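Local structure of dimethyl-sulfide monooxygenase (Hyphomicrobium sulfonivorans, 6AK1) at residues 403-406 with 407-411; 384-388 with 389-393; 353-356 with 357-361. The protein catalyses the FMN- and NADH-dependent oxidation of dimethyl sulfide to methanethiol and formaldehyde, the first step in dimethyl sulfide degradation. All blocks are in the same frame, centred on the assembly; numbering follows the deposited sequence.

Overall arrangement
The contacts follow one another along the chain in the order 3, 2, 1, and each is local, made within a helix or at one of its ends. Contact 3 opens helix 355-362, contact 2 lies at the C-terminal end of helix 375-388, and contact 1 forms the first turns of helix 403-418. Strand 393-397 of the parallel TIM-barrel sheet, whose first residue belongs to contact 2, leads on toward contact 1. None touches another: the centre of contact 1 is about 21 Å from that of contact 2 and about 28 Å from that of contact 3; centres 2 and 3 are about 29 Å apart. All lie away from the inferred FMN-binding residues, illustrating how scaffold helices begin and end.

Contact 1. Residues 403-406 with 407-411; sequences GSVT and DFIDY
V405 and I409, one helical turn apart, lie alongside each other and point the same way, with V405 CG1 3.7 Å from I409 CD1. The valine has CG1 anti to its backbone nitrogen (chi1 160°), which sends that methyl along the helix to its neighbour. I409 CG1 also rests 3.2 Å from V405 O, the carbonyl that accepts the backbone bond of I409 N at 2.9 Å.

One residue further round the helix, T406 and D410 also lie side by side, here with unlike groups: the methyl CG2 of T406 lies 3.4 Å from D410 OD2. The torsion of T406 (chi1 -62°) gives CG2 to the aspartate and turns OG1 back beside its own nitrogen, where it bonds to E45 and, weakly, to the carbonyl of P402. D410 directs OD1 to a salt bridge with R48. D407, one turn on from G403, folds its carboxylate back over the start of the helix and forms a salt bridge with K295.

Beneath these side chains runs the ladder of i to i+4 bonds. D407 N meets G403 O at 2.7 Å, F408 N meets S404 O at 3.2 Å, and D410 N meets T406 O at 2.9 Å.

Outside the helix, V405 packs on E45 and L46 of helix 36-48 and on A9 of strand 6-12, while F408 reaches L7 of that strand. This is the helix-on-strand packing of a TIM barrel. Hydrocarbon therefore faces the barrel and the neighbouring helix, whereas both aspartates engage cationic partners beyond the helix; D407, close to the N-terminal end, is probably also eased by the helix dipole.

Contact 2. Residues 384-388 with 389-393; sequences RWVDE and GGVDG
Three backbone amides of G389, G390 and V391 turn back onto the carbonyls of R384, V386 and W385 at the C-terminal end of helix 375-388. G389 N reaches R384 O at 3.0 Å, in the carbonyl plane, an i to i+5 bond of a pi-type turn. V391 N comes back to W385 O in a weak, long bond of 3.4 Å, and G390 N gives V386 O another weak one, bent to 127° at the hydrogen.

The apolar contacts gather round V391 CG2, which lies 4.1 Å from V386 CG2, the two valines crossing at about a right angle, and also meets W385 CB. V391 packs further on I277 and M279 of strand 276-284, and W385 on M279 and F394, so the turn is seated on the barrel wall.

Carbonyl oxygens receive a separate set of contacts. V391 CG2 sits in the crowded position between backbone nitrogen and carbonyl carbon, which carries it to within 3.3 Å of W385 O. V386 lays CG1 and its CA-H against V391 O, the latter a CA-H...O contact of 3.4 Å.

Charge is paired along the outer side. R384 grips E388 side-on, NE to OE2 at 3.1 Å and NH2 to OE1 at 3.2 Å; the carboxylate oxygens are met from above their plane, while OE2 lies in the plane of the guanidinium.

The chain leaves the helix through G389 and G390. G389 CA lies 3.1 Å from W385 O, a close approach that a glycine makes possible; G390, with positive phi (86°), departs from helical angles, where a beta carbon would crowd the preceding C=O. The carbonyls of E388, G389 and G390 are taken by R255, T258 and R262, so positive or hydroxyl donors probably meet the negative end of the helix.

Contact 3. Residues 353-356 with 357-361; sequences WTVR and DVIRE
The indole of W353 and the carboxylate of E361 stand nearly at right angles, their planes 84° apart. E361 CG approaches the indole obliquely, 4.0 Å from W353 CZ3. Near the other end of the tryptophan, its CB lies 3.8 Å from D357 CB and 4.1 Å from V358 CG2, two atoms that also lie obliquely to the ring. The indole itself runs along the outside of the first turns. The glutamate chain bends at chi2 (-101°), bringing its carboxylate across the six-membered end of the ring; farther out, its side chain touches Y296 and L300 of helix 289-300.

Behind the tryptophan, T354 holds the N-cap position of helix 355-362. Its OG1, set between the backbone nitrogen and carbonyl carbon (chi1 63°), accepts from D357 N at 3.3 Å, a classic N-cap bond that satisfies one of the first-turn amides. The carboxylate of D357 leans back to the same hydroxyl, with OD2 3.3 Å from T354 OG1. With an alanine here, D357 N would probably lose its capping acceptor and the start of the helix would be likely to fray.

The ordinary ladder takes over from this cap: V358 N bonds to T354 O at 3.2 Å, followed by I359 N to V355 O at 3.0 Å. On that buried side V355 and I359 lie parallel, CG1 to CG1 at 4.1 Å, and I359 continues onto L309 and Y312 of helix 305-316, while V355 packs on F320 and M332. R356, next round the helix, bends at chi3 and makes a salt bridge through NH1 with D326.

Contact 1. Residues 403-406 with 407-411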
loop_
_atom_site.group_PDB
_atom_site.type_symbol
_atom_site.label_atom_id
_atom_site.label_comp_id
_atom_site.label_asym_id
_atom_site.label_seq_id
_atom_site.Cartn_x
_atom_site.Cartn_y
_atom_site.Cartn_z
ATOM N N GLY A 403 20.036 0.397 -0.135
ATOM C CA GLY A 403 20.750 0.908 1.029
ATOM C C GLY A 403 19.836 1.506 2.084
ATOM O O GLY A 403 20.134 1.436 3.283
ATOM N N SER A 404 18.706 2.086 1.659
ATOM C CA SER A 404 17.789 2.702 2.613
ATOM C C SER A 404 17.271 1.681 3.617
ATOM O O SER A 404 17.218 1.961 4.818
ATOM C CB SER A 404 16.634 3.365 1.868
ATOM O OG SER A 404 15.456 3.338 2.655
ATOM N N VAL A 405 16.908 0.487 3.143
ATOM C CA VAL A 405 16.456 -0.594 4.019
ATOM C C VAL A 405 17.621 -1.190 4.803
ATOM O O VAL A 405 17.515 -1.436 6.015
ATOM C CB VAL A 405 15.746 -1.673 3.186
ATOM C CG1 VAL A 405 15.708 -2.981 3.950
ATOM C CG2 VAL A 405 14.352 -1.228 2.790
ATOM N N THR A 406 18.741 -1.440 4.122
ATOM C CA THR A 406 19.929 -1.978 4.779
ATOM C C THR A 406 20.430 -1.059 5.888
ATOM O O THR A 406 20.775 -1.530 6.980
ATOM C CB THR A 406 21.025 -2.219 3.741
ATOM O OG1 THR A 406 20.561 -3.183 2.789
ATOM C CG2 THR A 406 22.297 -2.756 4.412
ATOM N N ASP A 407 20.484 0.255 5.633
ATOM C CA ASP A 407 20.920 1.186 6.677
ATOM C C ASP A 407 19.946 1.194 7.854
ATOM O O ASP A 407 20.368 1.222 9.019
ATOM C CB ASP A 407 21.062 2.603 6.118
ATOM C CG ASP A 407 22.344 2.816 5.349
ATOM O OD1 ASP A 407 23.238 1.936 5.391
ATOM O OD2 ASP A 407 22.456 3.889 4.706
ATOM N N PHE A 408 18.638 1.186 7.574
ATOM C CA PHE A 408 17.661 1.110 8.656
ATOM C C PHE A 408 17.882 -0.129 9.513
ATOM O O PHE A 408 17.900 -0.049 10.747
ATOM C CB PHE A 408 16.236 1.112 8.105
ATOM C CG PHE A 408 15.207 1.462 9.139
ATOM C CD1 PHE A 408 14.647 0.483 9.932
ATOM C CD2 PHE A 408 14.829 2.791 9.338
ATOM C CE1 PHE A 408 13.720 0.799 10.897
ATOM C CE2 PHE A 408 13.892 3.115 10.307
ATOM C CZ PHE A 408 13.341 2.121 11.086
ATOM N N ILE A 409 18.047 -1.288 8.875
ATOM C CA ILE A 409 18.258 -2.517 9.634
ATOM C C ILE A 409 19.553 -2.439 10.440
ATOM O O ILE A 409 19.579 -2.779 11.624
ATOM C CB ILE A 409 18.241 -3.732 8.691
ATOM C CG1 ILE A 409 16.873 -3.836 8.011
ATOM C CG2 ILE A 409 18.579 -5.027 9.458
ATOM C CD1 ILE A 409 16.807 -4.902 6.916
ATOM N N ASP A 410 20.633 -1.955 9.830
ATOM C CA ASP A 410 21.935 -1.981 10.498
ATOM C C ASP A 410 22.020 -0.970 11.642
ATOM O O ASP A 410 22.562 -1.280 12.709
ATOM C CB ASP A 410 23.051 -1.724 9.480
ATOM C CG ASP A 410 23.186 -2.860 8.468
ATOM O OD1 ASP A 410 22.638 -3.949 8.712
ATOM O OD2 ASP A 410 23.841 -2.665 7.433
ATOM N N TYR A 411 21.520 0.245 11.433
ATOM C CA TYR A 411 21.739 1.352 12.362
ATOM C C TYR A 411 20.571 1.610 13.306
ATOM O O TYR A 411 20.802 2.030 14.441
ATOM C CB TYR A 411 22.002 2.650 11.603
ATOM C CG TYR A 411 23.290 2.746 10.827
ATOM C CD1 TYR A 411 24.492 2.989 11.474
ATOM C CD2 TYR A 411 23.291 2.667 9.439
ATOM C CE1 TYR A 411 25.661 3.110 10.768
ATOM C CE2 TYR A 411 24.459 2.790 8.720
ATOM C CZ TYR A 411 25.648 3.018 9.398
ATOM O OH TYR A 411 26.829 3.158 8.706
#

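Contact 2. Residues 384-388 with 389-393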
loop_
_atom_site.group_PDB
_atom_site.type_symbol
_atom_site.label_atom_id
_atom_site.label_comp_id
_atom_site.label_asym_id
_atom_site.label_seq_id
_atom_site.Cartn_x
_atom_site.Cartn_y
_atom_site.Cartn_z
ATOM N N ARG A 384 8.438 9.305 18.721
ATOM C CA ARG A 384 7.596 10.462 18.838
ATOM C C ARG A 384 6.400 10.358 17.882
ATOM O O ARG A 384 5.312 10.622 18.284
ATOM C CB ARG A 384 8.369 11.750 18.604
ATOM C CG ARG A 384 8.149 12.840 19.600
ATOM C CD ARG A 384 8.663 14.164 19.091
ATOM N NE ARG A 384 7.659 15.196 19.163
ATOM C CZ ARG A 384 7.576 16.234 18.357
ATOM N NH1 ARG A 384 8.438 16.399 17.388
ATOM N NH2 ARG A 384 6.622 17.098 18.523
ATOM N N TRP A 385 6.626 9.970 16.629
ATOM C CA TRP A 385 5.533 9.778 15.677
ATOM C C TRP A 385 4.576 8.691 16.148
ATOM O O TRP A 385 3.364 8.795 15.950
ATOM C CB TRP A 385 6.066 9.409 14.296
ATOM C CG TRP A 385 6.773 10.480 13.512
ATOM C CD1 TRP A 385 8.116 10.582 13.312
ATOM C CD2 TRP A 385 6.173 11.547 12.763
ATOM N NE1 TRP A 385 8.395 11.651 12.503
ATOM C CE2 TRP A 385 7.221 12.273 12.164
ATOM C CE3 TRP A 385 4.854 11.975 12.564
ATOM C CZ2 TRP A 385 6.995 13.396 11.368
ATOM C CZ3 TRP A 385 4.629 13.082 11.767
ATOM C CH2 TRP A 385 5.696 13.779 11.173
ATOM N N VAL A 386 5.098 7.629 16.754
ATOM C CA VAL A 386 4.238 6.520 17.147
ATOM C C VAL A 386 3.460 6.867 18.406
ATOM O O VAL A 386 2.229 6.784 18.432
ATOM C CB VAL A 386 5.061 5.230 17.323
ATOM C CG1 VAL A 386 4.214 4.157 17.985
ATOM C CG2 VAL A 386 5.562 4.728 15.967
ATOM N N ASP A 387 4.162 7.292 19.456
ATOM C CA ASP A 387 3.518 7.512 20.746
ATOM C C ASP A 387 2.796 8.854 20.787
ATOM O O ASP A 387 1.624 8.924 21.163
ATOM C CB ASP A 387 4.560 7.401 21.862
ATOM C CG ASP A 387 5.227 6.026 21.893
ATOM O OD1 ASP A 387 4.519 5.028 21.635
ATOM O OD2 ASP A 387 6.448 5.940 22.157
ATOM N N GLU A 388 3.467 9.923 20.379
ATOM C CA GLU A 388 2.829 11.234 20.379
ATOM C C GLU A 388 1.886 11.399 19.189
ATOM O O GLU A 388 0.764 11.887 19.345
ATOM C CB GLU A 388 3.901 12.327 20.387
ATOM C CG GLU A 388 3.391 13.727 20.615
ATOM C CD GLU A 388 4.525 14.736 20.784
ATOM O OE1 GLU A 388 4.341 15.892 20.353
ATOM O OE2 GLU A 388 5.594 14.367 21.342
ATOM N N GLY A 389 2.317 10.993 17.990
ATOM C CA GLY A 389 1.486 11.156 16.806
ATOM C C GLY A 389 0.369 10.136 16.685
ATOM O O GLY A 389 -0.618 10.392 15.985
ATOM N N GLY A 390 0.509 8.983 17.337
ATOM C CA GLY A 390 -0.530 7.977 17.346
ATOM C C GLY A 390 -0.532 6.996 16.188
ATOM O O GLY A 390 -1.463 6.189 16.102
ATOM N N VAL A 391 0.477 7.019 15.307
ATOM C CA VAL A 391 0.543 6.025 14.232
ATOM C C VAL A 391 1.050 4.696 14.781
ATOM O O VAL A 391 1.667 4.623 15.848
ATOM C CB VAL A 391 1.422 6.498 13.058
ATOM C CG1 VAL A 391 0.910 7.793 12.478
ATOM C CG2 VAL A 391 2.904 6.601 13.479
ATOM N N ASP A 392 0.827 3.632 14.008
ATOM C CA ASP A 392 1.284 2.298 14.396
ATOM C C ASP A 392 2.633 1.914 13.803
ATOM O O ASP A 392 3.259 0.972 14.293
ATOM C CB ASP A 392 0.239 1.251 14.003
ATOM C CG ASP A 392 -1.066 1.413 14.781
ATOM O OD1 ASP A 392 -1.123 0.949 15.942
ATOM O OD2 ASP A 392 -2.030 2.006 14.249
ATOM N N GLY A 393 3.110 2.625 12.788
ATOM C CA GLY A 393 4.396 2.300 12.204
ATOM C C GLY A 393 4.611 3.072 10.917
ATOM O O GLY A 393 3.974 4.107 10.682
#

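Contact 3. Residues 353-356 with 357-361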
loop_
_atom_site.group_PDB
_atom_site.type_symbol
_atom_site.label_atom_id
_atom_site.label_comp_id
_atom_site.label_asym_id
_atom_site.label_seq_id
_atom_site.Cartn_x
_atom_site.Cartn_y
_atom_site.Cartn_z
ATOM N N TRP A 353 13.627 30.721 1.634
ATOM C CA TRP A 353 14.263 30.124 0.469
ATOM C C TRP A 353 13.383 30.276 -0.757
ATOM O O TRP A 353 12.152 30.284 -0.669
ATOM C CB TRP A 353 14.557 28.643 0.683
ATOM C CG TRP A 353 15.369 28.335 1.896
ATOM C CD1 TRP A 353 16.029 29.221 2.708
ATOM C CD2 TRP A 353 15.633 27.033 2.425
ATOM N NE1 TRP A 353 16.669 28.547 3.720
ATOM C CE2 TRP A 353 16.445 27.202 3.566
ATOM C CE3 TRP A 353 15.258 25.735 2.044
ATOM C CZ2 TRP A 353 16.888 26.118 4.330
ATOM C CZ3 TRP A 353 15.696 24.661 2.807
ATOM C CH2 TRP A 353 16.500 24.859 3.936
ATOM N N THR A 354 14.028 30.399 -1.913
ATOM C CA THR A 354 13.285 30.456 -3.161
ATOM C C THR A 354 12.586 29.126 -3.417
ATOM O O THR A 354 12.905 28.100 -2.809
ATOM C CB THR A 354 14.210 30.797 -4.322
ATOM O OG1 THR A 354 15.191 29.762 -4.480
ATOM C CG2 THR A 354 14.914 32.134 -4.052
ATOM N N VAL A 355 11.601 29.154 -4.320
ATOM C CA VAL A 355 10.920 27.917 -4.691
ATOM C C VAL A 355 11.922 26.925 -5.271
ATOM O O VAL A 355 11.839 25.717 -5.023
ATOM C CB VAL A 355 9.757 28.217 -5.660
ATOM C CG1 VAL A 355 9.196 26.952 -6.256
ATOM C CG2 VAL A 355 8.649 28.979 -4.922
ATOM N N ARG A 356 12.926 27.428 -5.993
ATOM C CA ARG A 356 13.955 26.558 -6.551
ATOM C C ARG A 356 14.710 25.800 -5.459
ATOM O O ARG A 356 14.948 24.589 -5.591
ATOM C CB ARG A 356 14.920 27.378 -7.402
ATOM C CG ARG A 356 16.139 26.598 -7.837
ATOM C CD ARG A 356 17.125 27.465 -8.581
ATOM N NE ARG A 356 16.626 27.800 -9.906
ATOM C CZ ARG A 356 16.206 29.007 -10.262
ATOM N NH1 ARG A 356 16.239 30.010 -9.384
ATOM N NH2 ARG A 356 15.765 29.207 -11.500
ATOM N N ASP A 357 15.086 26.492 -4.371
ATOM C CA ASP A 357 15.842 25.860 -3.286
ATOM C C ASP A 357 15.014 24.798 -2.575
ATOM O O ASP A 357 15.542 23.755 -2.177
ATOM C CB ASP A 357 16.310 26.903 -2.260
ATOM C CG ASP A 357 17.382 27.837 -2.800
ATOM O OD1 ASP A 357 18.131 27.445 -3.713
ATOM O OD2 ASP A 357 17.476 28.977 -2.293
ATOM N N VAL A 358 13.721 25.059 -2.379
ATOM C CA VAL A 358 12.856 24.085 -1.719
ATOM C C VAL A 358 12.699 22.832 -2.584
ATOM O O VAL A 358 12.845 21.704 -2.099
ATOM C CB VAL A 358 11.498 24.727 -1.381
ATOM C CG1 VAL A 358 10.562 23.708 -0.754
ATOM C CG2 VAL A 358 11.705 25.914 -0.443
ATOM N N ILE A 359 12.402 23.013 -3.880
ATOM C CA ILE A 359 12.182 21.869 -4.770
ATOM C C ILE A 359 13.403 20.952 -4.785
ATOM O O ILE A 359 13.269 19.718 -4.816
ATOM C CB ILE A 359 11.829 22.345 -6.195
ATOM C CG1 ILE A 359 10.498 23.099 -6.203
ATOM C CG2 ILE A 359 11.790 21.159 -7.169
ATOM C CD1 ILE A 359 9.398 22.407 -5.421
ATOM N N ARG A 360 14.608 21.539 -4.767
ATOM C CA ARG A 360 15.829 20.736 -4.751
ATOM C C ARG A 360 15.904 19.867 -3.497
ATOM O O ARG A 360 16.169 18.662 -3.587
ATOM C CB ARG A 360 17.068 21.633 -4.865
ATOM C CG ARG A 360 18.381 20.838 -4.862
ATOM C CD ARG A 360 19.622 21.719 -4.819
ATOM N NE ARG A 360 20.814 20.912 -4.545
ATOM C CZ ARG A 360 21.303 20.683 -3.327
ATOM N NH1 ARG A 360 20.716 21.217 -2.255
ATOM N NH2 ARG A 360 22.384 19.917 -3.180
ATOM N N GLU A 361 15.667 20.457 -2.317
ATOM C CA GLU A 361 15.622 19.658 -1.091
ATOM C C GLU A 361 14.543 18.587 -1.164
ATOM O O GLU A 361 14.726 17.480 -0.644
ATOM C CB GLU A 361 15.380 20.542 0.137
ATOM C CG GLU A 361 16.478 21.537 0.441
ATOM C CD GLU A 361 17.398 21.081 1.565
ATOM O OE1 GLU A 361 18.618 20.973 1.312
ATOM O OE2 GLU A 361 16.903 20.844 2.695
#